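Local coordinates for uncharacterized protein DR_0571 (Deinococcus radiodurans R1, PDB 3C4N) that is of unknown function but binds ADP and probably acts as an FAD-dependent oxidoreductase, at residues A52-R56 and Q181-A187; A109-K114 and L177-Q181; L142-A148 and Q267-L271; Y254-P258 and G312-L317; W349-P353 and L374-L378. One frame throughout, in Å; residues are numbered along the deposited sequence.

Contacts 1 and 2 share Gln181 and helix 171-183, and their centres lie about 9 Å apart. Both also touch the second subunit. Along the chain contact 2 is nested inside contact 1. Contacts 1 and 2 close before 4 and 5 open, while contact 3 crosses contacts 1, 2 and 4. Contacts 3, 4 and 5 reach one large mixed sheet through strands 270-273, 251-260 and 347-352. Contacts 4 and 5 touch, with centres about 17 Å apart, because strands 251-260 and 347-352 are neighbours. The centres of contacts 1 and 3 are about 39 Å apart. Contact 5 also uses the end of strand 370-374 from the other large sheet, so it joins the two sheets close to the bound ADP.

Contact 1. Residues A52-R56 and Q181-A187; sequences AFYLR and QAIGQGA
Arg56 sets CG on the far side from its own carbonyl carbon (chi1 -67°) and then bends at chi2 and chi3, which curls the guanidinium round to the backbone of Gln185. In Phe53, CG stands opposite the backbone N (chi1 170°), and the ring runs alongside the side chain of Gln181. The guanidinium grips one oxygen side-on. Arg56 NE reaches Gln185 O at 3.0 Å, and Arg56 NH2 reaches the same Gln185 O at 2.7 Å. That oxygen lies close to the guanidinium plane. NH2 approaches in the carbonyl plane, whereas NE comes from above it and makes the more bent bond (136°). Gly186 O sits over one guanidinium face, toward the rim. The aliphatic part of the arginine is used as well: Arg56 CD rests 3.8 Å from Ala187 CB.

Between helices 46-58 and 171-183 the small Ala182 permits a close approach. Ala182 CB packs 3.9 Å from Phe53 CA. Next to it, Phe53 CE1 meets Gln181 CB at 3.5 Å. A water donates to both Arg56 O and Gln185 OE1. Ile183 packs on Ile183 of the second subunit.

Helix 171-183 ends in a Schellman motif, with Gly186 at positive phi; Ala187 N bonds to Ala182 O and Gly186 N to Ile183 O. The arginine therefore brings a positive charge to the carboxyl end of a helix. This is likely to be favourable electrostatically, and the paired bonds should keep the guanidinium from turning.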
# COMPACT_ATOMS: atom_id res chain seq x y z
N ALA A 52 -13.02 3.11 3.70
CA ALA A 52 -11.80 3.80 4.14
C ALA A 52 -11.62 5.08 3.35
O ALA A 52 -11.16 6.09 3.88
CB ALA A 52 -10.58 2.90 3.97
N PHE A 53 -11.99 5.05 2.07
CA PHE A 53 -11.89 6.23 1.24
C PHE A 53 -12.84 7.33 1.74
O PHE A 53 -12.42 8.46 1.99
CB PHE A 53 -12.21 5.88 -0.21
CG PHE A 53 -12.35 7.07 -1.10
CD1 PHE A 53 -11.28 7.91 -1.35
CD2 PHE A 53 -13.58 7.37 -1.67
CE1 PHE A 53 -11.41 9.03 -2.17
CE2 PHE A 53 -13.74 8.49 -2.49
CZ PHE A 53 -12.65 9.32 -2.74
N TYR A 54 -14.12 6.99 1.92
CA TYR A 54 -15.10 7.96 2.38
C TYR A 54 -14.76 8.51 3.77
O TYR A 54 -15.02 9.68 4.05
CB TYR A 54 -16.51 7.38 2.38
CG TYR A 54 -17.03 7.03 1.01
CD1 TYR A 54 -17.05 7.98 -0.01
CD2 TYR A 54 -17.50 5.75 0.73
CE1 TYR A 54 -17.53 7.65 -1.29
CE2 TYR A 54 -17.98 5.41 -0.52
CZ TYR A 54 -17.99 6.36 -1.53
OH TYR A 54 -18.47 6.01 -2.79
N LEU A 55 -14.18 7.68 4.62
CA LEU A 55 -13.81 8.14 5.95
C LEU A 55 -12.65 9.12 5.87
O LEU A 55 -12.57 10.05 6.68
CB LEU A 55 -13.46 6.97 6.86
CG LEU A 55 -14.68 6.24 7.42
CD1 LEU A 55 -14.24 4.93 8.07
CD2 LEU A 55 -15.40 7.14 8.43
N ARG A 56 -11.75 8.93 4.91
CA ARG A 56 -10.61 9.84 4.78
C ARG A 56 -11.07 11.22 4.33
O ARG A 56 -10.43 12.22 4.64
CB ARG A 56 -9.58 9.32 3.77
CG ARG A 56 -8.84 8.04 4.19
CD ARG A 56 -8.23 8.18 5.57
NE ARG A 56 -7.29 9.29 5.65
CZ ARG A 56 -6.81 9.77 6.80
NH1 ARG A 56 -7.19 9.23 7.95
NH2 ARG A 56 -5.96 10.78 6.80
N GLN A 181 -6.70 6.10 -3.48
CA GLN A 181 -7.12 7.42 -3.04
C GLN A 181 -7.11 7.53 -1.51
O GLN A 181 -6.76 8.58 -0.98
CB GLN A 181 -8.53 7.72 -3.57
CG GLN A 181 -8.61 8.07 -5.05
CD GLN A 181 -7.62 9.15 -5.46
OE1 GLN A 181 -6.49 8.84 -5.83
NE2 GLN A 181 -8.03 10.41 -5.36
N ALA A 182 -7.50 6.47 -0.82
CA ALA A 182 -7.52 6.48 0.65
C ALA A 182 -6.09 6.61 1.18
O ALA A 182 -5.83 7.33 2.16
CB ALA A 182 -8.17 5.20 1.18
N ILE A 183 -5.18 5.89 0.53
CA ILE A 183 -3.76 5.89 0.89
C ILE A 183 -3.14 7.24 0.59
O ILE A 183 -2.32 7.75 1.35
CB ILE A 183 -2.98 4.82 0.11
CG1 ILE A 183 -3.42 3.42 0.55
CG2 ILE A 183 -1.51 5.04 0.33
CD1 ILE A 183 -3.06 2.31 -0.45
N GLY A 184 -3.55 7.83 -0.54
CA GLY A 184 -3.03 9.13 -0.92
C GLY A 184 -3.60 10.19 -0.00
O GLY A 184 -3.21 11.35 -0.07
N GLN A 185 -4.53 9.78 0.85
CA GLN A 185 -5.13 10.72 1.78
C GLN A 185 -4.67 10.48 3.19
O GLN A 185 -5.28 10.95 4.15
CB GLN A 185 -6.65 10.66 1.71
CG GLN A 185 -7.20 11.01 0.36
CD GLN A 185 -6.78 12.38 -0.09
OE1 GLN A 185 -7.13 13.38 0.54
NE2 GLN A 185 -6.01 12.45 -1.18
N GLY A 186 -3.57 9.74 3.33
CA GLY A 186 -3.02 9.49 4.65
C GLY A 186 -3.58 8.31 5.42
O GLY A 186 -3.51 8.26 6.65
N ALA A 187 -4.16 7.37 4.70
CA ALA A 187 -4.70 6.19 5.36
C ALA A 187 -3.54 5.24 5.62
O ALA A 187 -2.73 4.98 4.73
CB ALA A 187 -5.74 5.51 4.47
O HOH W 1 -9.15 14.01 3.01

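Contact 2. Residues A109-K114 and L177-Q181; sequences ALGSGK and LAAQQ
Leu177 and Gln181 on helix 171-183 pack against Leu110, Ser112 and Lys114 in the loop that follows helix 96-107. The contact is mainly apolar and partly buried. Leu110 and Leu177 reach toward each other tip to tip, with Leu110 CD1 4.1 Å from Leu177 CD2. Leu110 CD1 also touches Ala178 CB. The other branch of Leu177 goes to the lysine: Leu177 CD1 lies 3.6 Å from Lys114 CB, and the two side chains cross obliquely. The leucine can serve both partners because its chi1 of 166° swings CG away from the backbone N, which spreads the two methyls across the loop.

The loop begins where a Schellman motif, with Ala109 at positive phi, ends the preceding helix. Ser112 then folds back on it: Ser112 OG donates to Ala109 O at 3.0 Å, nearly along the C=O axis. The geometry also fits an ST turn from Ser112 OG to Lys114 N, although the place of that nitrogen is less sure. Gln181 brings its stem to the same serine, with Gln181 CG 3.9 Å from Ser112 CB, and Gln181 CD lies 4.0 Å from Lys114 CG. With an alanine in place of Gln181, Ser112 and the Lys114 chain would probably lose the surface they rest on, leaving a gap beside the helix. Across the dimer, Gln181 and Lys114 both pack on Gly184 of the second subunit.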
# COMPACT_ATOMS: atom_id res chain seq x y z
N ALA A 109 -16.47 8.42 -10.88
CA ALA A 109 -15.26 7.83 -10.31
C ALA A 109 -15.02 8.25 -8.85
O ALA A 109 -13.89 8.50 -8.45
CB ALA A 109 -14.05 8.20 -11.18
N LEU A 110 -16.10 8.33 -8.07
CA LEU A 110 -16.05 8.71 -6.65
C LEU A 110 -15.69 10.18 -6.49
O LEU A 110 -15.39 10.63 -5.38
CB LEU A 110 -15.01 7.85 -5.90
CG LEU A 110 -15.15 6.33 -6.05
CD1 LEU A 110 -13.97 5.61 -5.40
CD2 LEU A 110 -16.45 5.91 -5.43
N GLY A 111 -15.69 10.91 -7.59
CA GLY A 111 -15.35 12.32 -7.55
C GLY A 111 -13.89 12.56 -7.21
O GLY A 111 -13.56 13.53 -6.54
N SER A 112 -13.01 11.69 -7.70
CA SER A 112 -11.58 11.80 -7.42
C SER A 112 -10.78 12.28 -8.62
O SER A 112 -9.55 12.20 -8.62
CB SER A 112 -11.03 10.44 -7.00
OG SER A 112 -11.08 9.56 -8.11
N GLY A 113 -11.47 12.76 -9.64
CA GLY A 113 -10.78 13.22 -10.83
C GLY A 113 -10.00 12.08 -11.47
O GLY A 113 -9.20 12.31 -12.38
N LYS A 114 -10.21 10.86 -11.00
CA LYS A 114 -9.52 9.70 -11.55
C LYS A 114 -10.32 9.01 -12.65
O LYS A 114 -11.48 9.36 -12.91
CB LYS A 114 -9.19 8.70 -10.43
CG LYS A 114 -8.11 9.15 -9.45
CD LYS A 114 -6.77 9.33 -10.16
CE LYS A 114 -5.62 9.60 -9.19
NZ LYS A 114 -5.57 10.98 -8.66
N LEU A 177 -8.93 1.72 -6.89
CA LEU A 177 -9.03 3.16 -6.96
C LEU A 177 -9.35 3.73 -5.59
O LEU A 177 -8.74 4.71 -5.16
CB LEU A 177 -10.15 3.57 -7.93
CG LEU A 177 -10.59 5.03 -7.85
CD1 LEU A 177 -9.43 5.97 -8.15
CD2 LEU A 177 -11.70 5.25 -8.84
N ALA A 178 -10.30 3.12 -4.91
CA ALA A 178 -10.70 3.59 -3.60
C ALA A 178 -9.55 3.44 -2.62
O ALA A 178 -9.25 4.35 -1.86
CB ALA A 178 -11.91 2.81 -3.12
N ALA A 179 -8.89 2.29 -2.64
CA ALA A 179 -7.77 2.09 -1.72
C ALA A 179 -6.68 3.12 -2.04
O ALA A 179 -6.20 3.82 -1.16
CB ALA A 179 -7.22 0.67 -1.84
N GLN A 180 -6.30 3.22 -3.31
CA GLN A 180 -5.27 4.17 -3.70
C GLN A 180 -5.52 5.57 -3.17
O GLN A 180 -4.67 6.15 -2.48
CB GLN A 180 -5.14 4.20 -5.22
CG GLN A 180 -4.52 2.93 -5.74
CD GLN A 180 -4.30 2.95 -7.22
OE1 GLN A 180 -5.11 3.51 -7.97
NE2 GLN A 180 -3.21 2.32 -7.66
N GLN A 181 -6.70 6.10 -3.48
CA GLN A 181 -7.12 7.42 -3.04
C GLN A 181 -7.11 7.53 -1.51
O GLN A 181 -6.76 8.58 -0.98
CB GLN A 181 -8.53 7.72 -3.57
CG GLN A 181 -8.61 8.07 -5.05
CD GLN A 181 -7.62 9.15 -5.46
OE1 GLN A 181 -6.49 8.84 -5.83
NE2 GLN A 181 -8.03 10.41 -5.36

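Contact 3. Residues L142-A148 and Q267-L271; sequences LADFPEA and QTPVL
Gln267 begins the second segment with its backbone oxygen against the Phe145 ring. Gln267 O lies 3.3 Å from Phe145 CE1, in an oblique approach. Next comes Thr268, whose side chain crosses that of Glu147. Glu147 CG is held between its backbone N and carbonyl carbon (chi1 71°), and a further bend at chi2 brings the carboxylate to the threonine. Glu147 OE2 is 3.2 Å from Thr268 OG1, but the angle is poor, so the pair does not count as a hydrogen bond. Thr268 OG1 also approaches Ala148 CB at 3.9 Å. The backbone of this threonine is tied elsewhere, Thr268 O accepting from Arg121.

Pro269 makes the main apolar contact. Its CD lies over one face of the Phe145 ring, 3.6 Å from the ring centroid and 15° off the normal. This is a CH-pi contact. The proline CG reaches on to the leucine that opens the turn, with Pro269 CG 4.4 Å from Leu142 CD1. Val270 pairs through its backbone with Pro122 and Leu124, and Leu271 with Leu278. Leu271 turns back to the first segment, and Leu271 CD1 packs 3.9 Å from Ala148 CB.

The first segment makes a type I turn from Leu142 to Phe145 and then enters a weakly bonded helix. Together they cover the start of strand 270-273, which lies between strands 118-127 and 276-281. The strand belongs to a large mixed sheet, consistent with the second domain that accompanies the FAD-binding domain in the DAO family.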
# COMPACT_ATOMS: atom_id res chain seq x y z
N LEU A 142 -32.62 -7.52 -29.33
CA LEU A 142 -31.33 -7.95 -29.87
C LEU A 142 -31.21 -7.56 -31.34
O LEU A 142 -30.48 -8.19 -32.10
CB LEU A 142 -31.17 -9.46 -29.68
CG LEU A 142 -30.53 -9.95 -28.39
CD1 LEU A 142 -30.68 -8.91 -27.29
CD2 LEU A 142 -31.15 -11.28 -27.97
N ALA A 143 -31.93 -6.52 -31.73
CA ALA A 143 -31.90 -6.04 -33.11
C ALA A 143 -30.48 -5.84 -33.58
O ALA A 143 -30.01 -6.53 -34.47
CB ALA A 143 -32.67 -4.73 -33.22
N ASP A 144 -29.77 -4.90 -32.97
CA ASP A 144 -28.40 -4.65 -33.39
C ASP A 144 -27.36 -5.43 -32.59
O ASP A 144 -26.19 -5.07 -32.55
CB ASP A 144 -28.08 -3.15 -33.31
CG ASP A 144 -27.07 -2.72 -34.36
OD1 ASP A 144 -26.33 -1.75 -34.12
OD2 ASP A 144 -27.02 -3.36 -35.44
N PHE A 145 -27.80 -6.52 -31.97
CA PHE A 145 -26.90 -7.33 -31.18
C PHE A 145 -27.06 -8.81 -31.54
O PHE A 145 -27.58 -9.61 -30.75
CB PHE A 145 -27.19 -7.10 -29.70
CG PHE A 145 -27.15 -5.64 -29.30
CD1 PHE A 145 -25.99 -4.89 -29.47
CD2 PHE A 145 -28.26 -5.03 -28.71
CE1 PHE A 145 -25.94 -3.55 -29.07
CE2 PHE A 145 -28.22 -3.70 -28.32
CZ PHE A 145 -27.06 -2.96 -28.49
N PRO A 146 -26.62 -9.20 -32.74
CA PRO A 146 -26.72 -10.59 -33.20
C PRO A 146 -25.85 -11.58 -32.44
O PRO A 146 -26.21 -12.75 -32.32
CB PRO A 146 -26.31 -10.48 -34.67
CG PRO A 146 -25.27 -9.40 -34.64
CD PRO A 146 -25.95 -8.37 -33.75
N GLU A 147 -24.70 -11.13 -31.95
CA GLU A 147 -23.81 -12.03 -31.23
C GLU A 147 -24.42 -12.53 -29.93
O GLU A 147 -23.96 -13.52 -29.35
CB GLU A 147 -22.46 -11.35 -30.96
CG GLU A 147 -22.46 -10.23 -29.91
CD GLU A 147 -23.24 -9.00 -30.34
OE1 GLU A 147 -23.60 -8.88 -31.53
OE2 GLU A 147 -23.49 -8.13 -29.47
N ALA A 148 -25.47 -11.86 -29.47
CA ALA A 148 -26.17 -12.22 -28.24
C ALA A 148 -27.38 -13.09 -28.56
O ALA A 148 -27.88 -13.82 -27.71
CB ALA A 148 -26.61 -10.97 -27.49
N GLN A 267 -20.41 -3.38 -26.56
CA GLN A 267 -21.73 -2.84 -26.36
C GLN A 267 -22.83 -3.90 -26.36
O GLN A 267 -24.02 -3.57 -26.38
CB GLN A 267 -22.00 -1.79 -27.43
CG GLN A 267 -21.56 -2.20 -28.81
CD GLN A 267 -21.41 -1.02 -29.74
OE1 GLN A 267 -21.27 -1.18 -30.95
NE2 GLN A 267 -21.42 0.19 -29.17
N THR A 268 -22.43 -5.17 -26.33
CA THR A 268 -23.40 -6.26 -26.29
C THR A 268 -23.99 -6.26 -24.89
O THR A 268 -23.27 -6.33 -23.89
CB THR A 268 -22.75 -7.64 -26.61
OG1 THR A 268 -23.67 -8.69 -26.28
CG2 THR A 268 -21.48 -7.84 -25.84
N PRO A 269 -25.32 -6.17 -24.80
CA PRO A 269 -26.05 -6.14 -23.53
C PRO A 269 -25.84 -7.32 -22.58
O PRO A 269 -25.45 -8.41 -23.00
CB PRO A 269 -27.50 -5.97 -23.97
CG PRO A 269 -27.54 -6.59 -25.34
CD PRO A 269 -26.24 -6.14 -25.95
N VAL A 270 -26.07 -7.07 -21.30
CA VAL A 270 -25.96 -8.10 -20.28
C VAL A 270 -27.26 -8.89 -20.41
O VAL A 270 -28.32 -8.30 -20.64
CB VAL A 270 -25.87 -7.49 -18.85
CG1 VAL A 270 -25.85 -8.59 -17.80
CG2 VAL A 270 -24.62 -6.64 -18.72
N LEU A 271 -27.18 -10.21 -20.28
CA LEU A 271 -28.37 -11.05 -20.40
C LEU A 271 -28.55 -11.87 -19.14
O LEU A 271 -27.58 -12.26 -18.50
CB LEU A 271 -28.22 -11.99 -21.60
CG LEU A 271 -28.01 -11.32 -22.96
CD1 LEU A 271 -27.35 -12.32 -23.92
CD2 LEU A 271 -29.34 -10.83 -23.50

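Contact 4. Residues Y254-P258 and G312-L317; sequences YRQFP and GLRREL
Gln256, on strand 251-260, bonds through its side-chain amide to the backbone of Gly312 and Arg314, in the turn that leads into helix 315-324. Both polar atoms of the amide are used. Gln256 NE2 donates to Gly312 O at 2.8 Å (153°). Gln256 OE1 accepts from Arg314 N at 3.0 Å (157°), the donor being tilted from the carbonyl plane. The glutamine chain is extended beyond CG, which carries the amide straight across to the turn.

Arg314 is at the N-cap position of the helix. Its CG packs 3.4 Å from Gln256 OE1, and the guanidinium plane stands almost perpendicular to the amide. Arg314 CD comes to the edge of the Tyr254 ring, 4.4 Å from Tyr254 CD2. The guanidinium finds its main partners outside: NH1 bonds to Tyr299 OH and forms a salt bridge with Asp295. At the other end of the contact Pro258 and Leu317 meet tip to tip, with Pro258 CG 4.1 Å from Leu317 CD1.

A leucine in place of Gln256 would probably cost Gly312 O and Arg314 N the amide partners they have here, in a largely buried contact. The amide gives a hydrogen and takes one, so its two ends are not interchangeable. The paired bonds thus fix its rotation and tie the strand to the start of the helix.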
# COMPACT_ATOMS: atom_id res chain seq x y z
N TYR A 254 -20.83 -19.93 -1.82
CA TYR A 254 -19.71 -20.02 -2.74
C TYR A 254 -20.27 -20.01 -4.14
O TYR A 254 -21.07 -20.87 -4.51
CB TYR A 254 -18.91 -21.29 -2.54
CG TYR A 254 -17.70 -21.37 -3.44
CD1 TYR A 254 -16.63 -20.49 -3.28
CD2 TYR A 254 -17.59 -22.36 -4.41
CE1 TYR A 254 -15.48 -20.60 -4.05
CE2 TYR A 254 -16.44 -22.47 -5.18
CZ TYR A 254 -15.39 -21.60 -5.00
OH TYR A 254 -14.24 -21.78 -5.72
N ARG A 255 -19.82 -19.04 -4.91
CA ARG A 255 -20.28 -18.89 -6.28
C ARG A 255 -19.10 -18.93 -7.23
O ARG A 255 -18.07 -18.30 -6.99
CB ARG A 255 -21.01 -17.56 -6.41
CG ARG A 255 -21.48 -17.24 -7.80
CD ARG A 255 -21.90 -15.78 -7.84
NE ARG A 255 -23.33 -15.63 -8.03
CZ ARG A 255 -23.98 -14.49 -7.85
NH1 ARG A 255 -23.32 -13.40 -7.46
NH2 ARG A 255 -25.29 -14.43 -8.07
N GLN A 256 -19.27 -19.69 -8.30
CA GLN A 256 -18.24 -19.84 -9.30
C GLN A 256 -18.56 -18.93 -10.49
O GLN A 256 -19.72 -18.58 -10.70
CB GLN A 256 -18.18 -21.30 -9.75
CG GLN A 256 -18.04 -22.28 -8.59
CD GLN A 256 -18.03 -23.72 -9.05
OE1 GLN A 256 -19.05 -24.24 -9.53
NE2 GLN A 256 -16.88 -24.38 -8.91
N PHE A 257 -17.55 -18.55 -11.25
CA PHE A 257 -17.77 -17.68 -12.40
C PHE A 257 -17.15 -18.24 -13.68
O PHE A 257 -16.30 -17.59 -14.31
CB PHE A 257 -17.21 -16.28 -12.13
CG PHE A 257 -17.70 -15.67 -10.84
CD1 PHE A 257 -17.14 -16.04 -9.62
CD2 PHE A 257 -18.70 -14.71 -10.85
CE1 PHE A 257 -17.56 -15.46 -8.43
CE2 PHE A 257 -19.14 -14.12 -9.66
CZ PHE A 257 -18.56 -14.49 -8.45
N PRO A 258 -17.57 -19.45 -14.09
CA PRO A 258 -17.00 -20.03 -15.32
C PRO A 258 -17.17 -19.11 -16.53
O PRO A 258 -18.15 -18.37 -16.63
CB PRO A 258 -17.76 -21.35 -15.46
CG PRO A 258 -19.06 -21.09 -14.75
CD PRO A 258 -18.65 -20.29 -13.55
N GLY A 312 -15.67 -29.14 -13.05
CA GLY A 312 -15.34 -28.25 -11.94
C GLY A 312 -16.49 -27.45 -11.37
O GLY A 312 -16.31 -26.73 -10.40
N LEU A 313 -17.68 -27.60 -11.96
CA LEU A 313 -18.88 -26.89 -11.54
C LEU A 313 -19.69 -27.67 -10.50
O LEU A 313 -19.84 -28.89 -10.61
CB LEU A 313 -19.76 -26.60 -12.76
CG LEU A 313 -19.23 -25.60 -13.80
CD1 LEU A 313 -17.92 -26.08 -14.37
CD2 LEU A 313 -20.25 -25.43 -14.92
N ARG A 314 -20.23 -26.96 -9.51
CA ARG A 314 -21.03 -27.60 -8.46
C ARG A 314 -22.27 -28.23 -9.06
O ARG A 314 -22.77 -27.78 -10.09
CB ARG A 314 -21.47 -26.59 -7.40
CG ARG A 314 -20.33 -25.82 -6.80
CD ARG A 314 -20.64 -25.30 -5.41
NE ARG A 314 -21.82 -24.53 -5.29
CZ ARG A 314 -22.76 -24.51 -4.36
NH1 ARG A 314 -22.80 -25.29 -3.28
NH2 ARG A 314 -23.69 -23.59 -4.53
N ARG A 315 -22.75 -29.28 -8.40
CA ARG A 315 -23.93 -30.00 -8.85
C ARG A 315 -25.09 -29.04 -9.16
O ARG A 315 -25.73 -29.13 -10.20
CB ARG A 315 -24.34 -31.03 -7.78
CG ARG A 315 -25.65 -31.78 -8.04
CD ARG A 315 -26.02 -32.67 -6.83
NE ARG A 315 -25.98 -31.93 -5.57
CZ ARG A 315 -26.86 -31.00 -5.20
NH1 ARG A 315 -27.87 -30.68 -6.00
NH2 ARG A 315 -26.71 -30.38 -4.04
N GLU A 316 -25.32 -28.08 -8.27
CA GLU A 316 -26.40 -27.14 -8.47
C GLU A 316 -26.28 -26.30 -9.73
O GLU A 316 -27.28 -26.05 -10.40
CB GLU A 316 -26.53 -26.24 -7.26
CG GLU A 316 -27.10 -26.96 -6.06
CD GLU A 316 -27.61 -26.02 -5.02
OE1 GLU A 316 -26.78 -25.30 -4.42
OE2 GLU A 316 -28.85 -25.98 -4.80
N LEU A 317 -25.07 -25.87 -10.05
CA LEU A 317 -24.86 -25.07 -11.25
C LEU A 317 -25.10 -25.97 -12.47
O LEU A 317 -25.72 -25.55 -13.45
CB LEU A 317 -23.43 -24.52 -11.29
CG LEU A 317 -23.24 -23.18 -12.02
CD1 LEU A 317 -21.75 -22.96 -12.27
CD2 LEU A 317 -23.99 -23.16 -13.32

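Contact 5. Residues W349-P353 and L374-L378; sequences WLALP and LGGPL
Ala351 O points at Gly376 and Pro377. Gly376 CA makes a CA-H...O contact with Ala351 O at 3.4 Å (133° at the hydrogen), and Pro377 CD lies 3.5 Å from the same Ala351 O. Around this oxygen the contact is apolar. Ala351 CB packs 4.2 Å from Leu374 CG. Pro353 covers the next part of that leucine, with Pro353 CB 4.1 Å from Leu374 CD2. On the other flank Leu352 and Pro377 cross at about a right angle, and Leu352 CD1 touches Pro377 CG at 3.9 Å. Leu352 starts out pointing away from the loop. Its unusual chi1 of -108° brings the CD1 methyl back to the proline ring. Leu350 CD2 comes up to Pro377 N at 4.3 Å.

Gly376 has a positive phi, and a CB here would clash with Pro377 CD, be jammed against the carbonyl oxygen of Gly375 and sit tightly against Pro353 CD. The bare glycine lets strand and loop come close. Beside it, Gly375 lies about 4 Å, at the nearest atoms, from the bound ADP and likewise from Met47, an ADP-binding residue. The loop thus borders the nucleotide pocket.

Farther out, the two backbones are held by different sheets. Leu350 pairs with Ala253 and Leu352 with Gly251, while Leu374 pairs with Gln362. The segments run 114° apart. The contact therefore sits where strand 347-352 of one large sheet meets the end of strand 370-374 of the other, just before helix 379-398 begins.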
# COMPACT_ATOMS: atom_id res chain seq x y z
N TRP A 349 -16.11 -16.64 -2.12
CA TRP A 349 -17.18 -16.68 -1.13
C TRP A 349 -17.81 -15.30 -0.96
O TRP A 349 -17.11 -14.31 -0.75
CB TRP A 349 -16.64 -17.16 0.23
CG TRP A 349 -16.32 -18.61 0.29
CD1 TRP A 349 -15.11 -19.21 0.03
CD2 TRP A 349 -17.21 -19.67 0.65
NE1 TRP A 349 -15.20 -20.56 0.21
CE2 TRP A 349 -16.48 -20.88 0.60
CE3 TRP A 349 -18.56 -19.71 1.02
CZ2 TRP A 349 -17.06 -22.12 0.90
CZ3 TRP A 349 -19.14 -20.95 1.32
CH2 TRP A 349 -18.39 -22.13 1.26
N LEU A 350 -19.13 -15.24 -1.08
CA LEU A 350 -19.84 -13.98 -0.92
C LEU A 350 -20.70 -14.04 0.31
O LEU A 350 -21.31 -15.07 0.61
CB LEU A 350 -20.72 -13.66 -2.13
CG LEU A 350 -20.04 -13.13 -3.40
CD1 LEU A 350 -19.34 -14.27 -4.13
CD2 LEU A 350 -21.09 -12.50 -4.31
N ALA A 351 -20.74 -12.94 1.05
CA ALA A 351 -21.56 -12.88 2.24
C ALA A 351 -23.00 -12.77 1.81
O ALA A 351 -23.32 -12.22 0.76
CB ALA A 351 -21.18 -11.68 3.11
N LEU A 352 -23.87 -13.33 2.64
CA LEU A 352 -25.30 -13.32 2.44
C LEU A 352 -25.85 -12.68 3.71
O LEU A 352 -25.87 -13.31 4.77
CB LEU A 352 -25.82 -14.74 2.27
CG LEU A 352 -26.25 -15.06 0.84
CD1 LEU A 352 -25.13 -14.72 -0.13
CD2 LEU A 352 -26.62 -16.52 0.73
N PRO A 353 -26.26 -11.41 3.62
CA PRO A 353 -26.79 -10.76 4.82
C PRO A 353 -28.06 -11.49 5.27
O PRO A 353 -28.94 -11.79 4.47
CB PRO A 353 -27.07 -9.33 4.34
CG PRO A 353 -26.12 -9.15 3.16
CD PRO A 353 -26.23 -10.48 2.48
N LEU A 374 -21.34 -5.38 5.30
CA LEU A 374 -21.61 -6.47 4.39
C LEU A 374 -21.96 -5.93 3.01
O LEU A 374 -22.70 -4.95 2.89
CB LEU A 374 -22.76 -7.33 4.93
CG LEU A 374 -22.44 -8.62 5.69
CD1 LEU A 374 -21.18 -8.48 6.48
CD2 LEU A 374 -23.62 -9.00 6.59
N GLY A 375 -21.40 -6.58 1.99
CA GLY A 375 -21.65 -6.23 0.61
C GLY A 375 -22.71 -7.19 0.10
O GLY A 375 -23.90 -6.92 0.24
N GLY A 376 -22.30 -8.32 -0.49
CA GLY A 376 -23.28 -9.29 -0.97
C GLY A 376 -23.61 -9.28 -2.45
O GLY A 376 -23.13 -8.42 -3.19
N PRO A 377 -24.47 -10.21 -2.91
CA PRO A 377 -24.90 -10.35 -4.31
C PRO A 377 -25.42 -9.10 -5.01
O PRO A 377 -25.54 -9.07 -6.23
CB PRO A 377 -25.95 -11.46 -4.25
CG PRO A 377 -25.49 -12.30 -3.11
CD PRO A 377 -25.09 -11.25 -2.07
N LEU A 378 -25.73 -8.06 -4.24
CA LEU A 378 -26.23 -6.84 -4.88
C LEU A 378 -25.22 -5.69 -4.77
O LEU A 378 -25.51 -4.56 -5.17
CB LEU A 378 -27.58 -6.41 -4.29
CG LEU A 378 -28.78 -7.35 -4.51
CD1 LEU A 378 -29.97 -6.82 -3.75
CD2 LEU A 378 -29.11 -7.49 -5.98